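Local coordinates for protein DR2417 (Deinococcus radiodurans, PDB 4XWW) that probably degrades and matures RNA as a metal-dependent 5'-3' exonuclease, possibly with endonuclease activity as well, and works as a homodimer, at residues 243-247 with 272-276; 311-315 with 344-350. All coordinates share one frame; numbering follows the deposited sequence.

Contact 1. Residues 243-247 with 272-276; sequences TTFAS and SMIKY. With nucleotides of chain C.
Ala246 sits between two side chains of the helix that carries Met273 and Tyr276. Ala246 CB lies 3.9 Å from Met273 SD and 3.7 Å from Tyr276 CD2, and a methyl group is small enough to let loop and helix come this close. Met273 has CG anti to its carbonyl carbon (chi1 -85°) and then bends at chi2, which carries the thioether against the loop, alongside Ala246; Met273 CE ends 3.5 Å from Thr244 O. The side chains of Met273 and Thr244 cross at about a right angle. A long unbranched chain suits this place because it can bend to lie along the loop backbone from Ala246 to Thr244. Tyrosine suits its own because its flat face receives Ser247 CB, 3.8 Å from the Tyr276 ring centroid and displaced toward the rim, in a CH-pi contact. A water joins the two backbones by donating to Ala246 O and Met273 O.

Both segments also bind the RNA backbone. Ala246 N donates to U5 OP2 of chain C over 3.0 Å, and Ser272 N, in the first turn of its helix, donates to U6 OP2 of chain C over 2.9 Å. Small side chains here probably let the phosphates come close.

Further out, Thr244 OG1 is bonded to Ser343 O. Loop 243-247 links strand 240-243 to helix 249-261, whose Ile252 also touches Met273, while Leu114 of helix 109-122 packs on Tyr276 of helix 271-282.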
# COMPACT_ATOMS: atom_id res chain seq x y z
N THR A 243 -11.63 17.24 3.54
CA THR A 243 -12.13 15.87 3.76
C THR A 243 -11.57 15.33 5.04
O THR A 243 -10.46 15.66 5.46
CB THR A 243 -11.76 14.93 2.58
OG1 THR A 243 -12.38 13.65 2.77
CG2 THR A 243 -10.24 14.72 2.49
N THR A 244 -12.39 14.52 5.72
CA THR A 244 -12.00 13.84 6.92
C THR A 244 -12.96 12.64 7.01
O THR A 244 -13.79 12.48 6.11
CB THR A 244 -12.10 14.77 8.14
OG1 THR A 244 -11.50 14.18 9.29
CG2 THR A 244 -13.55 15.13 8.42
N PHE A 245 -12.85 11.79 8.03
CA PHE A 245 -13.85 10.73 8.20
C PHE A 245 -15.21 11.36 8.46
O PHE A 245 -15.29 12.30 9.24
CB PHE A 245 -13.47 9.80 9.36
CG PHE A 245 -12.03 9.38 9.37
CD1 PHE A 245 -11.51 8.62 8.34
CD2 PHE A 245 -11.19 9.74 10.42
CE1 PHE A 245 -10.17 8.24 8.35
CE2 PHE A 245 -9.86 9.36 10.44
CZ PHE A 245 -9.35 8.61 9.41
N ALA A 246 -16.29 10.87 7.84
CA ALA A 246 -17.61 11.48 8.06
C ALA A 246 -18.07 11.37 9.52
O ALA A 246 -18.88 12.15 9.98
CB ALA A 246 -18.66 10.86 7.15
N SER A 247 -17.50 10.41 10.23
CA SER A 247 -17.86 10.19 11.62
C SER A 247 -17.00 10.97 12.62
O SER A 247 -17.17 10.83 13.84
CB SER A 247 -17.78 8.70 11.95
OG SER A 247 -16.44 8.24 11.97
N SER A 272 -22.33 9.78 2.90
CA SER A 272 -21.90 9.43 4.25
C SER A 272 -21.79 10.66 5.17
O SER A 272 -22.11 10.57 6.35
CB SER A 272 -20.58 8.67 4.20
OG SER A 272 -20.53 7.69 5.22
N MET A 273 -21.34 11.79 4.63
CA MET A 273 -21.27 13.01 5.43
C MET A 273 -22.64 13.41 5.94
O MET A 273 -22.81 13.76 7.11
CB MET A 273 -20.67 14.16 4.63
CG MET A 273 -19.16 14.18 4.64
SD MET A 273 -18.46 14.67 6.22
CE MET A 273 -16.74 14.28 5.92
N ILE A 274 -23.62 13.38 5.04
CA ILE A 274 -25.00 13.73 5.38
C ILE A 274 -25.56 12.75 6.42
O ILE A 274 -26.27 13.15 7.36
CB ILE A 274 -25.87 13.74 4.12
CG1 ILE A 274 -25.40 14.86 3.20
CG2 ILE A 274 -27.34 13.93 4.47
CD1 ILE A 274 -25.62 14.59 1.72
N LYS A 275 -25.21 11.48 6.28
CA LYS A 275 -25.69 10.45 7.18
C LYS A 275 -25.20 10.64 8.61
O LYS A 275 -25.99 10.63 9.54
CB LYS A 275 -25.29 9.05 6.69
CG LYS A 275 -25.61 7.95 7.70
CD LYS A 275 -25.11 6.59 7.24
CE LYS A 275 -24.03 6.07 8.17
NZ LYS A 275 -22.79 5.74 7.41
N TYR A 276 -23.89 10.80 8.79
CA TYR A 276 -23.34 10.97 10.14
C TYR A 276 -23.77 12.30 10.74
O TYR A 276 -24.03 12.37 11.95
CB TYR A 276 -21.82 10.83 10.16
CG TYR A 276 -21.39 9.39 10.16
CD1 TYR A 276 -21.33 8.67 11.35
CD2 TYR A 276 -21.10 8.74 8.98
CE1 TYR A 276 -20.97 7.33 11.35
CE2 TYR A 276 -20.72 7.41 8.97
CZ TYR A 276 -20.66 6.71 10.15
OH TYR A 276 -20.30 5.38 10.13
P U C 5 -16.38 7.50 5.40
OP1 U C 5 -14.91 7.45 5.28
OP2 U C 5 -17.04 8.77 5.80
O5' U C 5 -17.01 7.04 4.02
C5' U C 5 -16.79 7.83 2.84
C4' U C 5 -16.79 6.97 1.60
O4' U C 5 -16.65 5.57 1.96
C3' U C 5 -18.07 6.98 0.79
O3' U C 5 -18.19 8.15 -0.01
C2' U C 5 -17.92 5.71 -0.03
O2' U C 5 -17.01 5.84 -1.09
C1' U C 5 -17.35 4.76 1.03
N1 U C 5 -18.41 4.03 1.74
C2 U C 5 -18.91 2.89 1.14
O2 U C 5 -18.50 2.48 0.07
N3 U C 5 -19.90 2.26 1.84
C4 U C 5 -20.44 2.63 3.05
O4 U C 5 -21.34 1.95 3.55
C5 U C 5 -19.88 3.82 3.61
C6 U C 5 -18.91 4.47 2.95
P U C 4 -16.25 4.88 10.65
OP1 U C 4 -16.62 6.22 11.15
OP2 U C 4 -16.44 3.69 11.52
O5' U C 4 -17.03 4.68 9.28
C5' U C 4 -16.65 3.67 8.34
C4' U C 4 -15.84 4.27 7.22
O4' U C 4 -15.11 3.20 6.54
C3' U C 4 -16.64 4.98 6.12
O3' U C 4 -16.83 6.36 6.42
C2' U C 4 -15.82 4.67 4.87
O2' U C 4 -14.64 5.43 4.75
C1' U C 4 -15.40 3.23 5.16
N1 U C 4 -16.46 2.25 4.89
C2 U C 4 -16.37 1.52 3.72
O2 U C 4 -15.47 1.66 2.92
N3 U C 4 -17.39 0.63 3.53
C4 U C 4 -18.46 0.38 4.36
O4 U C 4 -19.30 -0.46 4.05
C5 U C 4 -18.48 1.18 5.55
C6 U C 4 -17.49 2.06 5.77
P U C 6 -19.63 8.77 -0.28
OP1 U C 6 -19.46 10.04 -1.04
OP2 U C 6 -20.41 8.74 0.99
O5' U C 6 -20.31 7.70 -1.25
C5' U C 6 -19.70 7.30 -2.47
C4' U C 6 -20.42 6.11 -3.06
O4' U C 6 -20.31 4.98 -2.17
C3' U C 6 -21.91 6.29 -3.26
O3' U C 6 -22.24 7.00 -4.44
C2' U C 6 -22.42 4.85 -3.23
O2' U C 6 -22.16 4.20 -4.47
C1' U C 6 -21.52 4.24 -2.17
N1 U C 6 -22.13 4.31 -0.82
C2 U C 6 -22.96 3.27 -0.45
O2 U C 6 -23.20 2.32 -1.17
N3 U C 6 -23.51 3.38 0.81
C4 U C 6 -23.31 4.40 1.72
O4 U C 6 -23.87 4.35 2.82
C5 U C 6 -22.44 5.44 1.26
C6 U C 6 -21.89 5.35 0.04
O HOH W 1 -20.87 14.30 9.37

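Contact 2. Residues 311-315 with 344-350; sequences TGSQG and SNPIPGN. With nucleotides of chain C.
A side-chain amide clasping a neighbouring loop is the heart of this contact, which joins two loops at the C-terminal ends of parallel strands 306-310 and 339-342 in the beta-CASP domain. Gln314 reaches across with its chain bent at chi2 (-54°) and uses both ends of its amide. OE1 accepts two bonds: Ile347 N lies 2.8 Å from Gln314 OE1 and is tilted from the carbonyl plane, whereas Asn350 ND2, 2.9 Å from Gln314 OE1, lies in that plane on a lone pair. In return Gln314 NE2 donates to Asn345 O over 3.1 Å, meeting that carbonyl from above its plane. Three nearly straight bonds fix the rotation of the amide, and glutamine suits the place because it presents a donor and an acceptor together. The Asn350 amide is turned 49° against it.

Ser313 and Ser344 meet at the other end. In one of the two modelled conformers of Ser344, Ser313 CB lies 3.5 Å from Ser344 OG and a water joins Ser344 OG to Ser313 O. Both loops turn sharply: Gly312 and Gly315 bound a type I turn, and Gly349 serves a type II turn, each with backbone angles that suit glycine.

Fixed in this way, loop 344-350 offers Ile347 to the base of U3 of chain C, where Ile347 CD1 lies 3.3 Å from C2 of U3, and Pro348 CG to the base of U2 of chain C. Thr311 OG1 donates to U6 OP1 of chain C over 2.6 Å. Beyond the loops come helix 320-326 and helix 351-364, while helix 271-282 touches Thr311.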
# COMPACT_ATOMS: atom_id res chain seq x y z
N THR A 311 -16.69 13.72 1.64
CA THR A 311 -16.28 12.33 1.78
C THR A 311 -15.06 12.04 0.92
O THR A 311 -14.81 12.74 -0.06
CB THR A 311 -17.40 11.40 1.36
OG1 THR A 311 -17.85 11.77 0.05
CG2 THR A 311 -18.59 11.50 2.34
N GLY A 312 -14.33 10.98 1.27
CA GLY A 312 -13.25 10.52 0.43
C GLY A 312 -11.86 10.58 1.01
O GLY A 312 -10.90 10.50 0.26
N SER A 313 -11.75 10.67 2.34
CA SER A 313 -10.46 10.93 2.98
C SER A 313 -9.45 9.80 2.77
O SER A 313 -8.24 10.00 2.90
CB SER A 313 -10.65 11.17 4.48
OG SER A 313 -10.91 9.96 5.16
N GLN A 314 -9.94 8.61 2.42
CA GLN A 314 -9.06 7.47 2.21
C GLN A 314 -8.85 7.15 0.74
O GLN A 314 -8.45 6.05 0.38
CB GLN A 314 -9.62 6.23 2.94
CG GLN A 314 -9.48 6.31 4.46
CD GLN A 314 -8.05 6.58 4.89
OE1 GLN A 314 -7.15 5.78 4.62
NE2 GLN A 314 -7.84 7.71 5.56
N GLY A 315 -9.13 8.12 -0.12
CA GLY A 315 -8.81 7.97 -1.54
C GLY A 315 -9.82 7.21 -2.38
O GLY A 315 -9.52 6.84 -3.52
N SER A 344 -6.71 14.10 7.63
CA SER A 344 -6.65 12.65 7.79
C SER A 344 -5.26 12.17 7.40
O SER A 344 -4.50 12.91 6.79
CB SER A 344 -7.69 11.94 6.93
OG SER A 344 -7.51 12.28 5.57
N ASN A 345 -4.95 10.93 7.76
CA ASN A 345 -3.74 10.26 7.34
C ASN A 345 -4.20 9.00 6.65
O ASN A 345 -5.18 8.39 7.07
CB ASN A 345 -2.85 9.90 8.52
CG ASN A 345 -1.93 11.01 8.93
OD1 ASN A 345 -1.36 11.72 8.09
ND2 ASN A 345 -1.74 11.16 10.24
N PRO A 346 -3.48 8.56 5.61
CA PRO A 346 -3.87 7.29 4.99
C PRO A 346 -3.73 6.10 5.94
O PRO A 346 -2.70 5.92 6.59
CB PRO A 346 -2.87 7.12 3.84
CG PRO A 346 -2.24 8.47 3.65
CD PRO A 346 -2.30 9.16 4.98
N ILE A 347 -4.78 5.32 6.04
CA ILE A 347 -4.75 4.07 6.78
C ILE A 347 -3.88 3.09 5.99
O ILE A 347 -3.95 3.06 4.77
CB ILE A 347 -6.17 3.54 6.98
CG1 ILE A 347 -6.97 4.55 7.82
CG2 ILE A 347 -6.16 2.15 7.62
CD1 ILE A 347 -8.45 4.29 7.83
N PRO A 348 -3.04 2.30 6.69
CA PRO A 348 -2.18 1.32 6.01
C PRO A 348 -2.94 0.52 4.96
O PRO A 348 -4.00 -0.03 5.25
CB PRO A 348 -1.70 0.43 7.15
CG PRO A 348 -1.65 1.36 8.32
CD PRO A 348 -2.80 2.32 8.14
N GLY A 349 -2.40 0.50 3.74
CA GLY A 349 -3.08 -0.12 2.63
C GLY A 349 -3.73 0.88 1.68
O GLY A 349 -4.01 0.55 0.53
N ASN A 350 -3.99 2.09 2.17
CA ASN A 350 -4.67 3.10 1.36
C ASN A 350 -3.71 4.16 0.83
O ASN A 350 -4.13 5.12 0.19
CB ASN A 350 -5.78 3.78 2.17
CG ASN A 350 -6.90 2.83 2.52
OD1 ASN A 350 -7.08 1.81 1.86
ND2 ASN A 350 -7.66 3.15 3.56
P U C 2 -6.28 7.36 13.29
OP1 U C 2 -7.61 7.85 13.72
OP2 U C 2 -5.23 7.13 14.31
O5' U C 2 -6.44 5.99 12.49
C5' U C 2 -7.43 5.83 11.46
C4' U C 2 -7.99 4.43 11.48
O4' U C 2 -7.01 3.49 10.96
C3' U C 2 -8.40 3.90 12.85
O3' U C 2 -9.61 3.17 12.72
C2' U C 2 -7.28 2.92 13.19
O2' U C 2 -7.69 1.90 14.08
C1' U C 2 -6.96 2.36 11.81
N1 U C 2 -5.64 1.74 11.69
C2 U C 2 -5.54 0.56 10.98
O2 U C 2 -6.50 0.03 10.45
N3 U C 2 -4.28 0.03 10.92
C4 U C 2 -3.13 0.54 11.48
O4 U C 2 -2.06 -0.06 11.33
C5 U C 2 -3.31 1.76 12.20
C6 U C 2 -4.53 2.31 12.28
P U C 6 -19.63 8.77 -0.28
OP1 U C 6 -19.46 10.04 -1.04
OP2 U C 6 -20.41 8.74 0.99
O5' U C 6 -20.31 7.70 -1.25
C5' U C 6 -19.70 7.30 -2.47
C4' U C 6 -20.42 6.11 -3.06
O4' U C 6 -20.31 4.98 -2.17
C3' U C 6 -21.91 6.29 -3.26
O3' U C 6 -22.24 7.00 -4.44
C2' U C 6 -22.42 4.85 -3.23
O2' U C 6 -22.16 4.20 -4.47
C1' U C 6 -21.52 4.24 -2.17
N1 U C 6 -22.13 4.31 -0.82
C2 U C 6 -22.96 3.27 -0.45
O2 U C 6 -23.20 2.32 -1.17
N3 U C 6 -23.51 3.38 0.81
C4 U C 6 -23.31 4.40 1.72
O4 U C 6 -23.87 4.35 2.82
C5 U C 6 -22.44 5.44 1.26
C6 U C 6 -21.89 5.35 0.04
P U C 3 -10.74 3.31 13.83
OP1 U C 3 -10.29 4.30 14.83
OP2 U C 3 -11.13 1.95 14.27
O5' U C 3 -11.95 3.96 13.03
C5' U C 3 -11.76 5.18 12.29
C4' U C 3 -12.45 5.08 10.96
O4' U C 3 -11.56 4.45 10.00
C3' U C 3 -13.73 4.26 10.95
O3' U C 3 -14.73 4.92 10.19
C2' U C 3 -13.32 2.95 10.29
O2' U C 3 -14.37 2.30 9.61
C1' U C 3 -12.25 3.44 9.31
N1 U C 3 -11.30 2.39 8.93
C2 U C 3 -11.06 2.21 7.58
O2 U C 3 -11.58 2.88 6.71
N3 U C 3 -10.17 1.20 7.29
C4 U C 3 -9.51 0.38 8.18
O4 U C 3 -8.74 -0.48 7.76
C5 U C 3 -9.82 0.63 9.55
C6 U C 3 -10.69 1.60 9.87
O HOH W 2 -6.00 10.31 4.43

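Contact 1 closes before contact 2 opens along the chain, and their centres lie about 13 Å apart within the beta-CASP domain. Both are built on one five-stranded parallel sheet, in the order 265-269, 306-310, 240-243, 339-342, 367-369; the loops after strands 240-243, 306-310 and 339-342 supply three segments, and helix 271-282, following strand 265-269, supplies the fourth. They meet directly where Phe245 CD1 lies 3.5 Å from Ser313 OG and where Met273 CG packs on Thr311 CG2. Together they line part of the RNA path: contact 2 touches U2 and U3, contact 1 holds the phosphate of U5, and both reach that of U6, consistent with guiding a single strand near the two zinc ions.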